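Local coordinates for p800 reaction center core protein (Heliobacterium modesticaldum, PDB 5V8K) that forms the core of a homodimeric photosynthetic reaction center, holding bacteriochlorophylls in the membrane and, with its partner subunit, binding an iron-sulfur cluster, at residues V73-P77 against D78-V82; H42-S45 against W46-T50. One frame throughout, in Å; residues are numbered along the deposited sequence.

Contact 1 (V73-P77 against D78-V82). Unlike the reference sequence in segment 73-77: Val73 (reference Thr). With LMT (dodecyl-beta-D-maltoside), chain B; LMT (dodecyl-beta-D-maltoside), chain C.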
ATOM      1  N   VAL A  73       7.247   2.104  41.524  1.00 40.98           N
ATOM      2  CA  VAL A  73       6.116   1.186  41.464  1.00 40.96           C
ATOM      3  C   VAL A  73       4.914   1.896  40.858  1.00 40.44           C
ATOM      4  O   VAL A  73       4.673   3.081  41.117  1.00 40.64           O
ATOM      5  CB  VAL A  73       5.758   0.653  42.865  1.00 42.19           C
ATOM      6  CG1 VAL A  73       4.635  -0.377  42.739  1.00 42.24           C
ATOM      7  CG2 VAL A  73       6.904   0.054  43.540  1.00 42.87           C
ATOM      8  N   ALA A  74       4.140   1.163  40.056  1.00 41.49           N
ATOM      9  CA  ALA A  74       2.920   1.721  39.507  1.00 41.14           C
ATOM     10  C   ALA A  74       2.062   2.325  40.605  1.00 42.62           C
ATOM     11  O   ALA A  74       1.818   1.699  41.648  1.00 43.01           O
ATOM     12  CB  ALA A  74       2.127   0.651  38.779  1.00 40.75           C
ATOM     13  N   LEU A  75       1.642   3.567  40.382  1.00 44.04           N
ATOM     14  CA  LEU A  75       0.731   4.278  41.268  1.00 46.56           C
ATOM     15  C   LEU A  75       1.292   4.407  42.683  1.00 46.04           C
ATOM     16  O   LEU A  75       0.539   4.436  43.652  1.00 47.05           O
ATOM     17  CB  LEU A  75      -0.650   3.600  41.288  1.00 45.24           C
ATOM     18  CG  LEU A  75      -1.354   3.498  39.920  1.00 46.40           C
ATOM     19  CD1 LEU A  75      -2.676   2.748  40.079  1.00 44.81           C
ATOM     20  CD2 LEU A  75      -1.618   4.882  39.325  1.00 44.00           C
ATOM     21  N   SER A  76       2.619   4.499  42.833  1.00 46.63           N
ATOM     22  CA  SER A  76       3.201   4.659  44.166  1.00 47.75           C
ATOM     23  C   SER A  76       2.856   6.021  44.744  1.00 50.46           C
ATOM     24  O   SER A  76       2.424   6.924  44.020  1.00 47.95           O
ATOM     25  CB  SER A  76       4.714   4.527  44.122  1.00 47.57           C
ATOM     26  OG  SER A  76       5.284   5.700  43.512  1.00 47.78           O
ATOM     27  N   PRO A  77       3.053   6.205  46.060  1.00 47.99           N
ATOM     28  CA  PRO A  77       2.847   7.545  46.623  1.00 48.75           C
ATOM     29  C   PRO A  77       3.706   8.604  45.947  1.00 48.19           C
ATOM     30  O   PRO A  77       3.227   9.716  45.722  1.00 48.28           O
ATOM     31  CB  PRO A  77       3.170   7.358  48.116  1.00 50.18           C
ATOM     32  CG  PRO A  77       2.861   5.883  48.404  1.00 50.33           C
ATOM     33  CD  PRO A  77       3.266   5.177  47.102  1.00 48.89           C
ATOM     34  N   ASP A  78       4.946   8.291  45.564  1.00 51.91           N
ATOM     35  CA  ASP A  78       5.758   9.263  44.840  1.00 51.83           C
ATOM     36  C   ASP A  78       5.133   9.606  43.484  1.00 52.50           C
ATOM     37  O   ASP A  78       5.015  10.781  43.118  1.00 50.29           O
ATOM     38  CB  ASP A  78       7.169   8.708  44.625  1.00 52.28           C
ATOM     39  CG  ASP A  78       8.018   8.720  45.868  1.00 54.56           C
ATOM     40  OD1 ASP A  78       7.727   9.474  46.823  1.00 54.80           O
ATOM     41  OD2 ASP A  78       9.024   7.983  45.855  1.00 56.18           O
ATOM     42  N   ALA A  79       4.747   8.574  42.721  1.00 47.53           N
ATOM     43  CA  ALA A  79       4.168   8.791  41.402  1.00 48.36           C
ATOM     44  C   ALA A  79       2.905   9.640  41.490  1.00 50.01           C
ATOM     45  O   ALA A  79       2.710  10.566  40.691  1.00 46.54           O
ATOM     46  CB  ALA A  79       3.862   7.442  40.733  1.00 45.74           C
ATOM     47  N   LEU A  80       2.041   9.345  42.470  1.00 46.83           N
ATOM     48  CA  LEU A  80       0.802  10.106  42.622  1.00 48.66           C
ATOM     49  C   LEU A  80       1.088  11.539  43.049  1.00 48.13           C
ATOM     50  O   LEU A  80       0.473  12.473  42.540  1.00 48.14           O
ATOM     51  CB  LEU A  80      -0.134   9.418  43.617  1.00 48.29           C
ATOM     52  CG  LEU A  80      -0.702   8.059  43.202  1.00 49.78           C
ATOM     53  CD1 LEU A  80      -1.577   7.533  44.320  1.00 48.92           C
ATOM     54  CD2 LEU A  80      -1.513   8.170  41.955  1.00 47.75           C
ATOM     55  N   PHE A  81       2.013  11.746  43.975  1.00 51.20           N
ATOM     56  CA  PHE A  81       2.326  13.117  44.343  1.00 51.97           C
ATOM     57  C   PHE A  81       2.835  13.894  43.137  1.00 51.14           C
ATOM     58  O   PHE A  81       2.423  15.032  42.901  1.00 51.49           O
ATOM     59  CB  PHE A  81       3.355  13.154  45.471  1.00 52.88           C
ATOM     60  CG  PHE A  81       3.860  14.546  45.798  1.00 53.69           C
ATOM     61  CD1 PHE A  81       3.104  15.425  46.570  1.00 57.90           C
ATOM     62  CD2 PHE A  81       5.099  14.959  45.349  1.00 53.47           C
ATOM     63  CE1 PHE A  81       3.584  16.701  46.890  1.00 55.80           C
ATOM     64  CE2 PHE A  81       5.580  16.230  45.651  1.00 57.56           C
ATOM     65  CZ  PHE A  81       4.820  17.095  46.424  1.00 56.78           C
ATOM     66  N   VAL A  82       3.725  13.295  42.353  1.00 47.90           N
ATOM     67  CA  VAL A  82       4.206  13.967  41.147  1.00 47.13           C
ATOM     68  C   VAL A  82       3.050  14.229  40.188  1.00 51.72           C
ATOM     69  O   VAL A  82       2.931  15.320  39.611  1.00 50.15           O
ATOM     70  CB  VAL A  82       5.324  13.146  40.485  1.00 46.20           C
ATOM     71  CG1 VAL A  82       5.729  13.764  39.125  1.00 45.40           C
ATOM     72  CG2 VAL A  82       6.543  13.084  41.383  1.00 46.86           C
TER
HETATM   73  C1B LMT B1035       1.706  -1.431  47.439  1.00 20.00           C
HETATM   74  C2B LMT B1035       0.932  -0.760  48.556  1.00 20.00           C
HETATM   75  C3B LMT B1035      -0.054   0.220  47.973  1.00 20.00           C
HETATM   76  C4B LMT B1035       0.618   1.175  47.029  1.00 20.00           C
HETATM   77  C5B LMT B1035       1.403   0.402  46.003  1.00 20.00           C
HETATM   78  C6B LMT B1035       2.158   1.345  45.095  1.00 20.00           C
HETATM   79  O1B LMT B1035       0.818  -2.150  46.655  1.00 20.00           O
HETATM   80  O2B LMT B1035       0.189  -1.726  49.242  1.00 20.00           O
HETATM   81  O3B LMT B1035      -0.582   0.988  49.019  1.00 20.00           O
HETATM   82  O4' LMT B1035      -0.396   1.902  46.382  1.00 20.00           O
HETATM   83  O5B LMT B1035       2.308  -0.444  46.662  1.00 20.00           O
HETATM   84  O6B LMT B1035       3.213   1.950  45.803  1.00 20.00           O
HETATM   85  C1' LMT B1035       0.331  -5.976  45.519  1.00 20.00           C
HETATM   86  C2' LMT B1035       0.132  -5.760  46.991  1.00 20.00           C
HETATM   87  C3' LMT B1035      -0.021  -4.291  47.252  1.00 20.00           C
HETATM   88  C4' LMT B1035       1.126  -3.507  46.649  1.00 20.00           C
HETATM   89  C5' LMT B1035       1.293  -3.907  45.196  1.00 20.00           C
HETATM   90  C6' LMT B1035       2.505  -3.277  44.563  1.00 20.00           C
HETATM   91  O1' LMT B1035       0.704  -7.295  45.366  1.00 20.00           O
HETATM   92  O2' LMT B1035      -1.062  -6.383  47.372  1.00 20.00           O
HETATM   93  O3' LMT B1035       0.003  -4.187  48.640  1.00 20.00           O
HETATM   94  O5' LMT B1035       1.462  -5.281  45.120  1.00 20.00           O
HETATM   95  O6' LMT B1035       2.409  -3.454  43.175  1.00 20.00           O
HETATM   96  C1  LMT B1035       0.306  -7.766  44.131  1.00 20.00           C
HETATM   97  C2  LMT B1035      -0.340  -9.076  44.398  1.00 20.00           C
HETATM   98  C3  LMT B1035       0.602 -10.151  43.971  1.00 20.00           C
HETATM   99  C4  LMT B1035       1.525 -10.528  45.092  1.00 20.00           C
HETATM  100  C5  LMT B1035       1.161 -11.925  45.538  1.00 20.00           C
HETATM  101  C6  LMT B1035       2.030 -12.403  46.702  1.00 20.00           C
HETATM  102  C7  LMT B1035       3.156 -13.324  46.240  1.00 20.00           C
HETATM  103  C8  LMT B1035       2.625 -14.488  45.417  1.00 20.00           C
HETATM  104  C9  LMT B1035       3.753 -15.217  44.690  1.00 20.00           C
HETATM  105  C10 LMT B1035       3.348 -15.562  43.261  1.00 20.00           C
HETATM  106  C11 LMT B1035       4.395 -16.443  42.590  1.00 20.00           C
HETATM  107  C12 LMT B1035       3.802 -17.245  41.451  1.00 20.00           C
HETATM  108  C1B LMT C1034       5.196   2.391  49.012  1.00 20.00           C
HETATM  109  C2B LMT C1034       6.060   3.495  49.541  1.00 20.00           C
HETATM  110  C3B LMT C1034       6.077   3.484  51.054  1.00 20.00           C
HETATM  111  C4B LMT C1034       4.658   3.615  51.530  1.00 20.00           C
HETATM  112  C5B LMT C1034       3.866   2.461  50.972  1.00 20.00           C
HETATM  113  C6B LMT C1034       2.427   2.477  51.422  1.00 20.00           C
HETATM  114  O1B LMT C1034       5.774   1.162  49.335  1.00 20.00           O
HETATM  115  O2B LMT C1034       7.360   3.328  49.028  1.00 20.00           O
HETATM  116  O3B LMT C1034       6.804   4.591  51.527  1.00 20.00           O
HETATM  117  O4' LMT C1034       4.652   3.553  52.936  1.00 20.00           O
HETATM  118  O5B LMT C1034       3.913   2.491  49.551  1.00 20.00           O
HETATM  119  O6B LMT C1034       1.892   3.782  51.382  1.00 20.00           O
HETATM  120  C1' LMT C1034       5.762  -2.574  47.646  1.00 20.00           C
HETATM  121  C2' LMT C1034       5.622  -1.447  46.668  1.00 20.00           C
HETATM  122  C3' LMT C1034       6.032  -0.126  47.281  1.00 20.00           C
HETATM  123  C4' LMT C1034       5.239   0.118  48.558  1.00 20.00           C
HETATM  124  C5' LMT C1034       5.176  -1.114  49.426  1.00 20.00           C
HETATM  125  C6' LMT C1034       3.936  -0.967  50.281  1.00 20.00           C
HETATM  126  O1' LMT C1034       5.190  -3.705  47.072  1.00 20.00           O
HETATM  127  O2' LMT C1034       6.469  -1.815  45.630  1.00 20.00           O
HETATM  128  O3' LMT C1034       5.732   0.934  46.405  1.00 20.00           O
HETATM  129  O5' LMT C1034       4.951  -2.306  48.717  1.00 20.00           O
HETATM  130  O6' LMT C1034       4.397  -0.812  51.577  1.00 20.00           O
HETATM  131  C1  LMT C1034       5.615  -4.867  47.704  1.00 20.00           C
HETATM  132  C2  LMT C1034       4.507  -5.849  47.511  1.00 20.00           C
HETATM  133  C3  LMT C1034       4.964  -7.236  47.858  1.00 20.00           C
HETATM  134  C4  LMT C1034       4.344  -8.141  46.849  1.00 20.00           C
HETATM  135  C5  LMT C1034       3.348  -9.097  47.418  1.00 20.00           C
HETATM  136  C6  LMT C1034       4.058 -10.293  47.984  1.00 20.00           C
HETATM  137  C7  LMT C1034       4.211 -10.104  49.477  1.00 20.00           C
HETATM  138  C8  LMT C1034       3.668 -11.317  50.206  1.00 20.00           C
HETATM  139  C9  LMT C1034       4.595 -11.739  51.328  1.00 20.00           C
HETATM  140  C10 LMT C1034       4.017 -12.967  52.001  1.00 20.00           C
HETATM  141  C11 LMT C1034       4.515 -13.060  53.433  1.00 20.00           C
HETATM  142  C12 LMT C1034       6.004 -12.800  53.512  1.00 20.00           C
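Ser76 and Ala79 meet where a type II turn, Val73 to Ser76, runs into the first turn of helix 77-97, and the opening backbone bonds of the helix, from Leu80 N to Ser76 O (2.9 Å) and from Phe81 N to Pro77 O, tie the two segments together. Ser76 is the N-cap. Its OG, turned between its own backbone N and carbonyl carbon (chi1 73°), accepts from Ala79 N at 3.0 Å in a nearly straight bond (171°). The same hydroxyl is hydrogen-bonded to the carbonyl of Asp71, while Asp78 OD2 accepts from the backbone N of Asp71, so the preceding loop is fastened to the helix start twice. Pro77 occupies the first helical position, where no backbone N-H is needed. Beside the polar cap, Leu75 CD2 lies 4.2 Å from Leu80 CD2, and Leu80 CD1 rests 3.8 Å from Leu75 O. Two dodecyl maltosides lie alongside: one brings its C6B to 3.5 Å from Ala74 O, and a second has its O5B 3.7 Å from Pro77 CD. The cap thus satisfies an amide that has no helical carbonyl ahead of it, and Asp78, in the first turn, would probably interact favourably with the helix dipole.

Contact 2 (H42-S45 against W46-T50). With GBF (Bacteriochlorophyll g), chain I.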
ATOM      1  N   HIS A  42      -2.991   6.908  34.400  1.00 40.54           N
ATOM      2  CA  HIS A  42      -3.836   6.149  33.494  1.00 43.15           C
ATOM      3  C   HIS A  42      -2.984   5.502  32.400  1.00 41.66           C
ATOM      4  O   HIS A  42      -1.836   5.876  32.177  1.00 38.89           O
ATOM      5  CB  HIS A  42      -4.891   7.060  32.871  1.00 40.34           C
ATOM      6  CG  HIS A  42      -5.809   7.668  33.861  1.00 44.77           C
ATOM      7  ND1 HIS A  42      -6.819   6.958  34.468  1.00 46.58           N
ATOM      8  CD2 HIS A  42      -5.867   8.917  34.369  1.00 44.60           C
ATOM      9  CE1 HIS A  42      -7.461   7.743  35.311  1.00 47.45           C
ATOM     10  NE2 HIS A  42      -6.897   8.933  35.276  1.00 47.15           N
ATOM     11  N   HIS A  43      -3.554   4.515  31.723  1.00 39.16           N
ATOM     12  CA  HIS A  43      -2.849   3.808  30.648  1.00 40.98           C
ATOM     13  C   HIS A  43      -1.547   3.178  31.138  1.00 40.02           C
ATOM     14  O   HIS A  43      -0.513   3.274  30.476  1.00 36.08           O
ATOM     15  CB  HIS A  43      -2.542   4.748  29.475  1.00 36.21           C
ATOM     16  CG  HIS A  43      -3.752   5.256  28.774  1.00 38.40           C
ATOM     17  ND1 HIS A  43      -3.706   5.763  27.498  1.00 37.34           N
ATOM     18  CD2 HIS A  43      -5.042   5.356  29.176  1.00 39.67           C
ATOM     19  CE1 HIS A  43      -4.917   6.125  27.125  1.00 39.12           C
ATOM     20  NE2 HIS A  43      -5.740   5.911  28.134  1.00 41.62           N
ATOM     21  N   LEU A  44      -1.583   2.569  32.319  1.00 37.34           N
ATOM     22  CA  LEU A  44      -0.446   1.822  32.834  1.00 38.58           C
ATOM     23  C   LEU A  44      -0.508   0.359  32.404  1.00 39.38           C
ATOM     24  O   LEU A  44       0.469  -0.193  31.890  1.00 38.86           O
ATOM     25  CB  LEU A  44      -0.422   1.929  34.356  1.00 39.02           C
ATOM     26  CG  LEU A  44      -0.498   3.333  34.951  1.00 43.10           C
ATOM     27  CD1 LEU A  44      -0.182   3.331  36.467  1.00 39.58           C
ATOM     28  CD2 LEU A  44       0.454   4.216  34.228  1.00 38.04           C
ATOM     29  N   SER A  45      -1.656  -0.264  32.652  1.00 39.55           N
ATOM     30  CA  SER A  45      -1.966  -1.661  32.353  1.00 39.65           C
ATOM     31  C   SER A  45      -3.418  -1.899  32.776  1.00 40.36           C
ATOM     32  O   SER A  45      -4.083  -0.989  33.297  1.00 41.77           O
ATOM     33  CB  SER A  45      -1.006  -2.622  33.057  1.00 39.99           C
ATOM     34  OG  SER A  45      -1.082  -2.492  34.458  1.00 42.84           O
ATOM     35  N   TRP A  46      -3.949  -3.088  32.518  1.00 42.15           N
ATOM     36  CA  TRP A  46      -5.304  -3.389  32.967  1.00 43.76           C
ATOM     37  C   TRP A  46      -5.369  -3.515  34.484  1.00 45.04           C
ATOM     38  O   TRP A  46      -6.407  -3.233  35.078  1.00 46.09           O
ATOM     39  CB  TRP A  46      -5.820  -4.694  32.338  1.00 43.38           C
ATOM     40  CG  TRP A  46      -5.936  -4.683  30.853  1.00 42.20           C
ATOM     41  CD1 TRP A  46      -5.293  -5.508  29.980  1.00 41.73           C
ATOM     42  CD2 TRP A  46      -6.756  -3.823  30.068  1.00 44.43           C
ATOM     43  NE1 TRP A  46      -5.635  -5.186  28.663  1.00 41.14           N
ATOM     44  CE2 TRP A  46      -6.541  -4.163  28.699  1.00 43.05           C
ATOM     45  CE3 TRP A  46      -7.655  -2.790  30.378  1.00 46.00           C
ATOM     46  CZ2 TRP A  46      -7.182  -3.511  27.663  1.00 42.55           C
ATOM     47  CZ3 TRP A  46      -8.297  -2.149  29.345  1.00 46.70           C
ATOM     48  CH2 TRP A  46      -8.039  -2.504  27.985  1.00 45.40           C
ATOM     49  N   ASP A  47      -4.292  -3.969  35.121  1.00 45.38           N
ATOM     50  CA  ASP A  47      -4.289  -4.191  36.568  1.00 43.96           C
ATOM     51  C   ASP A  47      -2.910  -3.910  37.109  1.00 43.81           C
ATOM     52  O   ASP A  47      -2.084  -4.823  37.263  1.00 43.93           O
ATOM     53  CB  ASP A  47      -4.685  -5.612  36.922  1.00 47.35           C
ATOM     54  CG  ASP A  47      -4.636  -5.871  38.441  1.00 52.26           C
ATOM     55  OD1 ASP A  47      -4.782  -4.919  39.266  1.00 53.45           O
ATOM     56  OD2 ASP A  47      -4.400  -7.038  38.793  1.00 53.91           O
ATOM     57  N   PRO A  48      -2.619  -2.651  37.424  1.00 46.50           N
ATOM     58  CA  PRO A  48      -1.247  -2.297  37.791  1.00 46.57           C
ATOM     59  C   PRO A  48      -0.718  -2.993  39.038  1.00 49.93           C
ATOM     60  O   PRO A  48       0.495  -3.240  39.093  1.00 49.87           O
ATOM     61  CB  PRO A  48      -1.323  -0.775  37.967  1.00 47.91           C
ATOM     62  CG  PRO A  48      -2.556  -0.333  37.189  1.00 45.27           C
ATOM     63  CD  PRO A  48      -3.498  -1.478  37.289  1.00 45.80           C
ATOM     64  N   ALA A  49      -1.570  -3.389  40.004  1.00 49.47           N
ATOM     65  CA  ALA A  49      -1.044  -4.001  41.220  1.00 48.94           C
ATOM     66  C   ALA A  49      -0.305  -5.288  40.910  1.00 51.04           C
ATOM     67  O   ALA A  49       0.618  -5.679  41.645  1.00 50.32           O
ATOM     68  CB  ALA A  49      -2.171  -4.288  42.233  1.00 50.19           C
ATOM     69  N   THR A  50      -0.727  -5.985  39.860  1.00 51.04           N
ATOM     70  CA  THR A  50      -0.088  -7.225  39.458  1.00 51.03           C
ATOM     71  C   THR A  50       0.710  -7.103  38.175  1.00 51.95           C
ATOM     72  O   THR A  50       1.682  -7.824  38.014  1.00 52.51           O
ATOM     73  CB  THR A  50      -1.130  -8.339  39.289  1.00 54.71           C
ATOM     74  OG1 THR A  50      -2.125  -7.927  38.340  1.00 57.43           O
ATOM     75  CG2 THR A  50      -1.798  -8.642  40.574  1.00 52.91           C
TER
HETATM   76 MG   GBF I1007      -8.063   6.080  27.421  1.00 46.91          MG
HETATM   77  CHA GBF I1007      -8.724   4.275  30.318  1.00 46.36           C
HETATM   78  CHB GBF I1007      -8.056   3.288  25.670  1.00 43.05           C
HETATM   79  CHC GBF I1007      -7.579   8.138  24.733  1.00 45.57           C
HETATM   80  CHD GBF I1007      -8.679   9.040  29.401  1.00 47.32           C
HETATM   81  NA  GBF I1007      -8.349   4.200  27.886  1.00 47.42           N
HETATM   82  C1A GBF I1007      -8.524   3.547  29.038  1.00 45.42           C
HETATM   83  C2A GBF I1007      -8.646   2.044  29.032  1.00 45.95           C
HETATM   84  C3A GBF I1007      -8.187   1.803  27.605  1.00 44.10           C
HETATM   85  C4A GBF I1007      -8.220   3.183  27.011  1.00 45.26           C
HETATM   86  CMA GBF I1007      -6.758   1.260  27.533  1.00 38.11           C
HETATM   87  CAA GBF I1007     -10.008   1.387  29.290  1.00 52.17           C
HETATM   88  CBA GBF I1007     -11.126   1.791  28.334  1.00 63.05           C
HETATM   89  CGA GBF I1007     -11.650   3.143  28.734  1.00 70.00           C
HETATM   90  O1A GBF I1007     -11.966   3.313  29.899  1.00 72.78           O
HETATM   91  O2A GBF I1007     -11.307   4.324  27.961  1.00 73.63           O
HETATM   92  NB  GBF I1007      -7.935   5.730  25.441  1.00 51.13           N
HETATM   93  C1B GBF I1007      -7.853   4.524  24.881  1.00 49.43           C
HETATM   94  C2B GBF I1007      -7.644   4.706  23.519  1.00 48.56           C
HETATM   95  C3B GBF I1007      -7.520   6.082  23.290  1.00 53.31           C
HETATM   96  C4B GBF I1007      -7.646   6.676  24.542  1.00 48.53           C
HETATM   97  CMB GBF I1007      -7.593   3.597  22.528  1.00 42.42           C
HETATM   98  CAB GBF I1007      -7.314   6.836  22.020  1.00 59.86           C
HETATM   99  CBB GBF I1007      -7.406   6.362  20.801  1.00 59.88           C
HETATM  100  NC  GBF I1007      -8.146   8.108  27.162  1.00 54.89           N
HETATM  101  C1C GBF I1007      -7.880   8.775  26.039  1.00 50.79           C
HETATM  102  C2C GBF I1007      -7.825  10.260  25.894  1.00 48.43           C
HETATM  103  C3C GBF I1007      -8.195  10.360  27.309  1.00 54.06           C
HETATM  104  C4C GBF I1007      -8.350   9.155  27.987  1.00 55.24           C
HETATM  105  CMC GBF I1007      -6.393  10.699  25.618  1.00 41.08           C
HETATM  106  CAC GBF I1007      -8.381  11.665  28.004  1.00 55.53           C
HETATM  107  CBC GBF I1007      -8.219  12.997  27.301  1.00 57.60           C
HETATM  108  ND  GBF I1007      -8.631   6.637  29.261  1.00 50.01           N
HETATM  109  C1D GBF I1007      -8.756   7.716  30.007  1.00 50.50           C
HETATM  110  C2D GBF I1007      -8.962   7.651  31.588  1.00 56.14           C
HETATM  111  C3D GBF I1007      -8.916   6.251  31.507  1.00 50.23           C
HETATM  112  C4D GBF I1007      -8.743   5.664  30.233  1.00 47.41           C
HETATM  113  CMD GBF I1007      -9.136   8.707  32.629  1.00 68.25           C
HETATM  114  CAD GBF I1007      -8.777   5.134  32.476  1.00 52.05           C
HETATM  115  OBD GBF I1007      -9.198   5.027  33.672  1.00 63.00           O
HETATM  116  CBD GBF I1007      -8.782   3.844  31.721  1.00 48.25           C
HETATM  117  CGD GBF I1007      -7.596   2.995  32.046  1.00 50.34           C
HETATM  118  O1D GBF I1007      -6.495   3.468  32.171  1.00 56.68           O
HETATM  119  O2D GBF I1007      -7.710   1.590  32.253  1.00 50.95           O
HETATM  120  CED GBF I1007      -6.495   0.873  32.472  1.00 47.79           C
HETATM  121  C1  GBF I1007     -11.887   5.588  28.321  1.00 80.39           C
HETATM  122  C2  GBF I1007     -13.022   5.866  27.367  1.00 86.26           C
HETATM  123  C3  GBF I1007     -12.939   6.605  26.243  1.00 89.16           C
HETATM  124  C4  GBF I1007     -14.196   6.732  25.424  1.00 92.27           C
HETATM  125  C5  GBF I1007     -11.669   7.286  25.764  1.00 86.08           C
HETATM  126  C6  GBF I1007     -11.838   8.782  25.586  1.00 82.58           C
HETATM  127  C7  GBF I1007     -11.022   9.246  24.397  1.00 83.63           C
HETATM  128  C8  GBF I1007     -10.880  10.561  24.171  1.00 86.83           C
HETATM  129  C9  GBF I1007     -11.534  11.501  25.151  1.00 82.09           C
HETATM  130  C10 GBF I1007     -10.053  11.050  22.986  1.00 91.45           C
HETATM  131  C11 GBF I1007     -10.725  12.224  22.287  1.00 94.69           C
HETATM  132  C12 GBF I1007      -9.734  13.326  21.913  1.00 95.75           C
HETATM  133  C13 GBF I1007      -9.979  14.641  22.159  1.00 95.87           C
HETATM  134  C14 GBF I1007     -11.250  15.091  22.828  1.00 97.23           C
HETATM  135  C15 GBF I1007      -8.992  15.730  21.761  1.00 93.26           C
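Ser45 and Pro48 meet across this bend by van der Waals contact: Ser45 OG sits 3.3 Å from Pro48 CA, and its hydrogen bond goes to the carbonyl of Gly52. Leu44 CB packs 4.2 Å from Pro48 CG. At the start of helix 48-51, N-cap Asp47 accepts through OD2 a very short bond from Thr50 OG1 (2.5 Å), and its carbonyl takes the amide of Thr50.

Metal ligation and pigment contacts involve His42, His43 and Trp46. His43 NE2 binds the magnesium of a bacteriochlorophyll g at 2.4 Å, while its backbone N donates to the pigment's O1D (3.2 Å, 171°). At His42, chi1 of -62° swings CG to the side of the backbone N, and the ring lays one face over the methyl CMD of that pigment, 3.3 Å above the ring plane near its centre; His42 NE2 ligates the magnesium of a second bacteriochlorophyll g. Replacing His42 by an alanine is likely to leave the second magnesium without this protein ligand and to uncover the methyl of the first pigment. Trp46 brings CZ3 to 3.9 Å from CAA of the pigment held by His43, at the indole edge; it also packs on Gly351 of the second subunit.

Two consecutive histidines therefore serve two different pigments, and the pairing of axial ligand with amide donor is likely to fix the first macrocycle's rotation about its magnesium-nitrogen bond.

Overall arrangement
Contact 2 precedes contact 1 along the chain, and their centres lie 13 Å apart on the same side of the chain's centre. They meet through a small apolar seam: Leu75 CD2 is 3.6 Å from Leu44 CD1, and Ala74 CB is 3.8 Å from Pro48 CB, which sets the turn before helix 77-97 against the bend that leads into helix 48-51. Tyr62 of helix 58-67 touches both, through Leu44 and Ala79. Each contact also borders pigment. His42, His43, Ser45 and Trp46 hold or flank bacteriochlorophyll g, the two histidines ligating magnesium, whereas Leu80, Phe81 and Val82 line further bacteriochlorophyll pockets along the membrane helix.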